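Long-range contact in CELL division control protein 6 (Pyrobaculum aerophilum, PDB 1FNN), which binds ADP and magnesium as an AAA+ ATPase and is probably involved in regulating the initiation of DNA replication: residues D124-F135 with A157-H167. Sequence-based numbering, arbitrary orientation.
Sequences DLYMFLVLDDAF and AFRIALVIVGH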
ATOM      1  N   ASP A 124      36.597  10.794   4.868  1.00 47.34           N
ATOM      2  CA  ASP A 124      36.568   9.332   4.776  1.00 45.40           C
ATOM      3  C   ASP A 124      35.173   8.806   5.177  1.00 42.30           C
ATOM      4  O   ASP A 124      35.062   7.998   6.080  1.00 41.09           O
ATOM      5  CB  ASP A 124      37.644   8.740   5.688  1.00 42.36           C
ATOM      6  CG  ASP A 124      37.794   7.237   5.502  1.00 45.29           C
ATOM      7  OD1 ASP A 124      37.632   6.757   4.373  1.00 49.63           O
ATOM      8  OD2 ASP A 124      38.073   6.492   6.463  1.00 48.28           O
ATOM      9  N   LEU A 125      34.160   9.232   4.427  1.00 40.58           N
ATOM     10  CA  LEU A 125      32.782   8.923   4.775  1.00 40.18           C
ATOM     11  C   LEU A 125      32.266   7.881   3.770  1.00 39.21           C
ATOM     12  O   LEU A 125      32.866   7.702   2.717  1.00 38.54           O
ATOM     13  CB  LEU A 125      31.851  10.127   4.622  1.00 40.53           C
ATOM     14  CG  LEU A 125      32.180  11.384   5.436  1.00 42.17           C
ATOM     15  CD1 LEU A 125      31.346  12.553   4.931  1.00 40.95           C
ATOM     16  CD2 LEU A 125      32.020  11.132   6.922  1.00 43.84           C
ATOM     17  N   TYR A 126      31.232   7.181   4.182  1.00 39.01           N
ATOM     18  CA  TYR A 126      30.575   6.171   3.334  1.00 36.59           C
ATOM     19  C   TYR A 126      29.075   6.462   3.492  1.00 35.46           C
ATOM     20  O   TYR A 126      28.578   6.596   4.614  1.00 36.51           O
ATOM     21  CB  TYR A 126      30.952   4.763   3.802  1.00 35.19           C
ATOM     22  CG  TYR A 126      32.423   4.429   3.628  1.00 38.94           C
ATOM     23  CD1 TYR A 126      33.312   4.582   4.690  1.00 43.27           C
ATOM     24  CD2 TYR A 126      32.924   3.970   2.410  1.00 43.24           C
ATOM     25  CE1 TYR A 126      34.659   4.292   4.559  1.00 44.46           C
ATOM     26  CE2 TYR A 126      34.260   3.670   2.249  1.00 47.32           C
ATOM     27  CZ  TYR A 126      35.117   3.836   3.332  1.00 50.64           C
ATOM     28  OH  TYR A 126      36.449   3.533   3.165  1.00 54.35           O
ATOM     29  N   MET A 127      28.439   6.718   2.363  1.00 34.73           N
ATOM     30  CA  MET A 127      27.052   7.103   2.264  1.00 36.96           C
ATOM     31  C   MET A 127      26.192   5.984   1.648  1.00 38.41           C
ATOM     32  O   MET A 127      26.473   5.517   0.545  1.00 34.75           O
ATOM     33  CB  MET A 127      26.981   8.358   1.366  1.00 32.57           C
ATOM     34  CG  MET A 127      25.574   8.827   1.128  1.00 30.31           C
ATOM     35  SD  MET A 127      25.319  10.413   0.392  1.00 33.70           S
ATOM     36  CE  MET A 127      26.205  10.305  -1.164  1.00 36.36           C
ATOM     37  N   PHE A 128      25.171   5.577   2.380  1.00 38.19           N
ATOM     38  CA  PHE A 128      24.105   4.734   1.808  1.00 36.94           C
ATOM     39  C   PHE A 128      22.991   5.716   1.406  1.00 38.44           C
ATOM     40  O   PHE A 128      22.242   6.199   2.257  1.00 33.38           O
ATOM     41  CB  PHE A 128      23.639   3.736   2.847  1.00 38.88           C
ATOM     42  CG  PHE A 128      22.400   2.932   2.616  1.00 35.62           C
ATOM     43  CD1 PHE A 128      21.706   2.443   3.706  1.00 40.70           C
ATOM     44  CD2 PHE A 128      21.913   2.646   1.351  1.00 39.36           C
ATOM     45  CE1 PHE A 128      20.546   1.688   3.545  1.00 45.93           C
ATOM     46  CE2 PHE A 128      20.759   1.895   1.181  1.00 38.36           C
ATOM     47  CZ  PHE A 128      20.074   1.416   2.281  1.00 36.12           C
ATOM     48  N   LEU A 129      22.918   6.009   0.128  1.00 35.22           N
ATOM     49  CA  LEU A 129      22.004   6.995  -0.409  1.00 35.65           C
ATOM     50  C   LEU A 129      20.754   6.352  -0.997  1.00 37.52           C
ATOM     51  O   LEU A 129      20.798   5.362  -1.739  1.00 35.59           O
ATOM     52  CB  LEU A 129      22.760   7.814  -1.459  1.00 33.74           C
ATOM     53  CG  LEU A 129      21.983   8.892  -2.218  1.00 37.58           C
ATOM     54  CD1 LEU A 129      21.491  10.008  -1.278  1.00 33.96           C
ATOM     55  CD2 LEU A 129      22.840   9.468  -3.349  1.00 32.03           C
ATOM     56  N   VAL A 130      19.602   6.752  -0.454  1.00 35.87           N
ATOM     57  CA  VAL A 130      18.346   6.220  -0.956  1.00 35.41           C
ATOM     58  C   VAL A 130      17.647   7.360  -1.704  1.00 37.72           C
ATOM     59  O   VAL A 130      17.361   8.409  -1.105  1.00 37.25           O
ATOM     60  CB  VAL A 130      17.441   5.714   0.197  1.00 34.18           C
ATOM     61  CG1 VAL A 130      16.099   5.288  -0.385  1.00 36.69           C
ATOM     62  CG2 VAL A 130      18.109   4.543   0.942  1.00 35.97           C
ATOM     63  N   LEU A 131      17.320   7.121  -2.971  1.00 34.83           N
ATOM     64  CA  LEU A 131      16.442   8.091  -3.651  1.00 37.08           C
ATOM     65  C   LEU A 131      15.048   7.503  -3.767  1.00 39.55           C
ATOM     66  O   LEU A 131      14.772   6.766  -4.731  1.00 37.56           O
ATOM     67  CB  LEU A 131      17.046   8.410  -5.030  1.00 38.39           C
ATOM     68  CG  LEU A 131      18.489   8.924  -4.990  1.00 38.48           C
ATOM     69  CD1 LEU A 131      19.020   9.149  -6.412  1.00 40.29           C
ATOM     70  CD2 LEU A 131      18.617  10.216  -4.176  1.00 37.81           C
ATOM     71  N   ASP A 132      14.208   7.745  -2.759  1.00 36.42           N
ATOM     72  CA  ASP A 132      12.875   7.179  -2.701  1.00 38.27           C
ATOM     73  C   ASP A 132      11.942   7.939  -3.646  1.00 39.06           C
ATOM     74  O   ASP A 132      12.214   9.086  -4.001  1.00 38.22           O
ATOM     75  CB  ASP A 132      12.280   7.240  -1.278  1.00 33.33           C
ATOM     76  CG  ASP A 132      11.344   6.087  -1.008  1.00 37.20           C
ATOM     77  OD1 ASP A 132      10.880   5.428  -1.982  1.00 33.52           O
ATOM     78  OD2 ASP A 132      11.048   5.810   0.172  1.00 35.56           O
ATOM     79  N   ASP A 133      10.950   7.250  -4.166  1.00 37.14           N
ATOM     80  CA  ASP A 133      10.052   7.794  -5.186  1.00 43.08           C
ATOM     81  C   ASP A 133      10.789   8.626  -6.215  1.00 42.93           C
ATOM     82  O   ASP A 133      10.417   9.765  -6.498  1.00 42.69           O
ATOM     83  CB  ASP A 133       8.932   8.653  -4.580  1.00 51.83           C
ATOM     84  CG  ASP A 133       8.154   7.774  -3.604  1.00 54.15           C
ATOM     85  OD1 ASP A 133       7.951   6.584  -3.938  1.00 55.50           O
ATOM     86  OD2 ASP A 133       7.797   8.338  -2.557  1.00 66.68           O
ATOM     87  N   ALA A 134      11.773   7.989  -6.825  1.00 43.81           N
ATOM     88  CA  ALA A 134      12.664   8.590  -7.790  1.00 44.85           C
ATOM     89  C   ALA A 134      12.094   8.859  -9.163  1.00 47.06           C
ATOM     90  O   ALA A 134      12.697   9.661  -9.890  1.00 47.77           O
ATOM     91  CB  ALA A 134      13.916   7.705  -7.888  1.00 46.68           C
ATOM     92  N   PHE A 135      10.903   8.408  -9.473  1.00 46.59           N
ATOM     93  CA  PHE A 135      10.159   8.773 -10.671  1.00 52.50           C
ATOM     94  C   PHE A 135       9.870  10.267 -10.685  1.00 54.76           C
ATOM     95  O   PHE A 135       9.785  10.878 -11.758  1.00 56.88           O
ATOM     96  CB  PHE A 135       8.830   8.011 -10.823  1.00 52.18           C
ATOM     97  CG  PHE A 135       7.968   7.973  -9.602  1.00 51.67           C
ATOM     98  CD1 PHE A 135       7.006   8.936  -9.367  1.00 52.38           C
ATOM     99  CD2 PHE A 135       8.112   6.961  -8.670  1.00 57.20           C
ATOM    100  CE1 PHE A 135       6.212   8.896  -8.238  1.00 51.93           C
ATOM    101  CE2 PHE A 135       7.331   6.901  -7.536  1.00 51.12           C
ATOM    102  CZ  PHE A 135       6.373   7.880  -7.320  1.00 56.77           C
ATOM    103  N   ALA A 157      37.417   5.569  -2.707  1.00 47.91           N
ATOM    104  CA  ALA A 157      36.929   4.222  -2.440  1.00 44.40           C
ATOM    105  C   ALA A 157      35.554   4.102  -3.080  1.00 43.71           C
ATOM    106  O   ALA A 157      35.104   5.107  -3.658  1.00 43.57           O
ATOM    107  CB  ALA A 157      36.819   3.951  -0.945  1.00 41.56           C
ATOM    108  N   PHE A 158      34.902   2.935  -3.015  1.00 44.67           N
ATOM    109  CA  PHE A 158      33.494   2.962  -3.542  1.00 43.98           C
ATOM    110  C   PHE A 158      32.706   3.482  -2.340  1.00 43.23           C
ATOM    111  O   PHE A 158      32.267   2.684  -1.504  1.00 42.01           O
ATOM    112  CB  PHE A 158      33.143   1.552  -3.988  1.00 43.64           C
ATOM    113  CG  PHE A 158      33.722   1.227  -5.339  1.00 42.44           C
ATOM    114  CD1 PHE A 158      34.781   0.352  -5.449  1.00 50.82           C
ATOM    115  CD2 PHE A 158      33.192   1.805  -6.481  1.00 47.29           C
ATOM    116  CE1 PHE A 158      35.326   0.038  -6.690  1.00 48.36           C
ATOM    117  CE2 PHE A 158      33.734   1.496  -7.713  1.00 51.32           C
ATOM    118  CZ  PHE A 158      34.797   0.617  -7.821  1.00 44.86           C
ATOM    119  N   ARG A 159      32.590   4.820  -2.254  1.00 39.90           N
ATOM    120  CA  ARG A 159      32.025   5.387  -1.036  1.00 42.64           C
ATOM    121  C   ARG A 159      30.522   5.460  -0.994  1.00 40.94           C
ATOM    122  O   ARG A 159      29.992   6.041  -0.052  1.00 39.51           O
ATOM    123  CB  ARG A 159      32.689   6.770  -0.774  1.00 41.39           C
ATOM    124  CG  ARG A 159      34.138   6.632  -0.280  1.00 46.04           C
ATOM    125  CD  ARG A 159      34.763   8.043   0.003  1.00 41.66           C
ATOM    126  NE  ARG A 159      36.168   7.886   0.421  1.00 46.70           N
ATOM    127  CZ  ARG A 159      36.555   7.433   1.601  1.00 48.54           C
ATOM    128  NH1 ARG A 159      35.679   7.072   2.533  1.00 42.88           N
ATOM    129  NH2 ARG A 159      37.827   7.296   1.967  1.00 50.09           N
ATOM    130  N   ILE A 160      29.823   5.071  -2.059  1.00 37.32           N
ATOM    131  CA  ILE A 160      28.389   5.239  -2.137  1.00 39.55           C
ATOM    132  C   ILE A 160      27.685   3.919  -2.468  1.00 38.87           C
ATOM    133  O   ILE A 160      28.134   3.212  -3.373  1.00 37.83           O
ATOM    134  CB  ILE A 160      28.002   6.248  -3.230  1.00 33.30           C
ATOM    135  CG1 ILE A 160      28.536   7.656  -2.932  1.00 41.83           C
ATOM    136  CG2 ILE A 160      26.484   6.378  -3.379  1.00 36.10           C
ATOM    137  CD1 ILE A 160      28.308   8.628  -4.088  1.00 42.15           C
ATOM    138  N   ALA A 161      26.666   3.589  -1.684  1.00 36.30           N
ATOM    139  CA  ALA A 161      25.762   2.478  -2.005  1.00 35.04           C
ATOM    140  C   ALA A 161      24.417   3.152  -2.315  1.00 38.70           C
ATOM    141  O   ALA A 161      24.010   4.070  -1.577  1.00 35.26           O
ATOM    142  CB  ALA A 161      25.629   1.525  -0.859  1.00 33.37           C
ATOM    143  N   LEU A 162      23.824   2.823  -3.453  1.00 35.86           N
ATOM    144  CA  LEU A 162      22.686   3.606  -3.924  1.00 32.86           C
ATOM    145  C   LEU A 162      21.453   2.741  -4.150  1.00 38.10           C
ATOM    146  O   LEU A 162      21.503   1.707  -4.862  1.00 36.32           O
ATOM    147  CB  LEU A 162      23.067   4.278  -5.253  1.00 35.62           C
ATOM    148  CG  LEU A 162      21.881   4.986  -5.927  1.00 38.11           C
ATOM    149  CD1 LEU A 162      21.403   6.195  -5.118  1.00 37.27           C
ATOM    150  CD2 LEU A 162      22.262   5.390  -7.353  1.00 43.36           C
ATOM    151  N   VAL A 163      20.360   3.081  -3.467  1.00 36.20           N
ATOM    152  CA  VAL A 163      19.086   2.421  -3.752  1.00 32.77           C
ATOM    153  C   VAL A 163      18.147   3.475  -4.358  1.00 37.96           C
ATOM    154  O   VAL A 163      17.991   4.571  -3.769  1.00 37.18           O
ATOM    155  CB  VAL A 163      18.437   1.820  -2.495  1.00 36.90           C
ATOM    156  CG1 VAL A 163      17.029   1.269  -2.794  1.00 38.00           C
ATOM    157  CG2 VAL A 163      19.275   0.648  -1.991  1.00 36.48           C
ATOM    158  N   ILE A 164      17.497   3.153  -5.477  1.00 32.73           N
ATOM    159  CA  ILE A 164      16.483   4.015  -6.063  1.00 35.97           C
ATOM    160  C   ILE A 164      15.139   3.264  -6.140  1.00 37.39           C
ATOM    161  O   ILE A 164      15.087   2.020  -6.122  1.00 39.81           O
ATOM    162  CB  ILE A 164      16.821   4.523  -7.470  1.00 41.87           C
ATOM    163  CG1 ILE A 164      16.702   3.391  -8.486  1.00 42.61           C
ATOM    164  CG2 ILE A 164      18.217   5.143  -7.504  1.00 42.14           C
ATOM    165  CD1 ILE A 164      16.935   3.865  -9.918  1.00 55.89           C
ATOM    166  N   VAL A 165      14.073   4.035  -5.970  1.00 36.65           N
ATOM    167  CA  VAL A 165      12.749   3.469  -5.803  1.00 38.68           C
ATOM    168  C   VAL A 165      11.746   4.008  -6.824  1.00 38.52           C
ATOM    169  O   VAL A 165      11.700   5.197  -7.089  1.00 37.44           O
ATOM    170  CB  VAL A 165      12.221   3.762  -4.387  1.00 34.79           C
ATOM    171  CG1 VAL A 165      10.844   3.133  -4.194  1.00 32.99           C
ATOM    172  CG2 VAL A 165      13.138   3.271  -3.276  1.00 35.41           C
ATOM    173  N   GLY A 166      11.044   3.081  -7.513  1.00 43.44           N
ATOM    174  CA  GLY A 166      10.050   3.523  -8.493  1.00 41.42           C
ATOM    175  C   GLY A 166       8.821   2.622  -8.431  1.00 42.80           C
ATOM    176  O   GLY A 166       8.725   1.697  -7.639  1.00 38.94           O
ATOM    177  N   HIS A 167       7.841   2.913  -9.284  1.00 45.94           N
ATOM    178  CA  HIS A 167       6.606   2.162  -9.360  1.00 47.28           C
ATOM    179  C   HIS A 167       6.689   0.978 -10.317  1.00 48.58           C
ATOM    180  O   HIS A 167       6.106  -0.062 -10.023  1.00 48.52           O
ATOM    181  CB  HIS A 167       5.434   3.036  -9.856  1.00 50.54           C
ATOM    182  CG  HIS A 167       4.969   3.941  -8.749  1.00 49.03           C
ATOM    183  ND1 HIS A 167       4.443   5.192  -8.977  1.00 52.74           N
ATOM    184  CD2 HIS A 167       4.961   3.755  -7.400  1.00 54.54           C
ATOM    185  CE1 HIS A 167       4.126   5.746  -7.827  1.00 50.09           C
ATOM    186  NE2 HIS A 167       4.430   4.899  -6.859  1.00 54.31           N
TER
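With chi1 of Arg-159 at -73°, CG lies beside the backbone N and the chain runs extended to NE, carrying the guanidinium past Leu-125 O to Asp-124. OD1 of Asp-124 is gripped twice, by Arg-159 NH2 at 2.5 Å, so short that the exact length is doubtful, and by NH1, from the anti side and well out of the carboxylate plane; the two planar groups are nearly perpendicular. Arg-159 NH1 also reaches Leu-125 O (2.9 Å) from above the carbonyl plane and lies over one face of the Tyr-126 ring, an off-centre cation-pi contact. NE bonds instead to Leu-155 O. Shortened to an alanine, Arg-159 would be likely to leave the Asp-124 carboxylate without its counter-charge, Leu-125 O without this donor and the Tyr-126 face without its cation.

Strands 127-132 and 160-166 run parallel, 17° apart, as neighbours in the five-stranded sheet of the P-loop ATPase core. Six backbone bonds, from Met-127 N to Arg-159 O through Val-165 N to Leu-131 O (3.1 Å), alternate across the pair. On one face Leu-162 CD1 packs against Leu-129 CD2 (4.0 Å) and Leu-131 CG; on the other, Val-163 CG2 meets the edge of the Phe-128 ring at CE2 (3.7 Å).

At the nucleotide end, Val-165 CB sits 3.2 Å from Asp-132 OD1, which also accepts the amide of Asp-133, while OD2 bonds to Tyr-78 and Thr-58. Assigned to the magnesium site, Asp-132 lies about 4 Å (nearest atoms) from the bound magnesium, not in direct coordination, consistent with a Walker B acid. Past strand 127-132, the 3-10 residue Ala-134 gives its N-H to Val-165 O (2.8 Å), one residue out of step with the ladder; beyond, Phe-135 and His-167 form an offset stack, modelled too close for its spacing to be trusted.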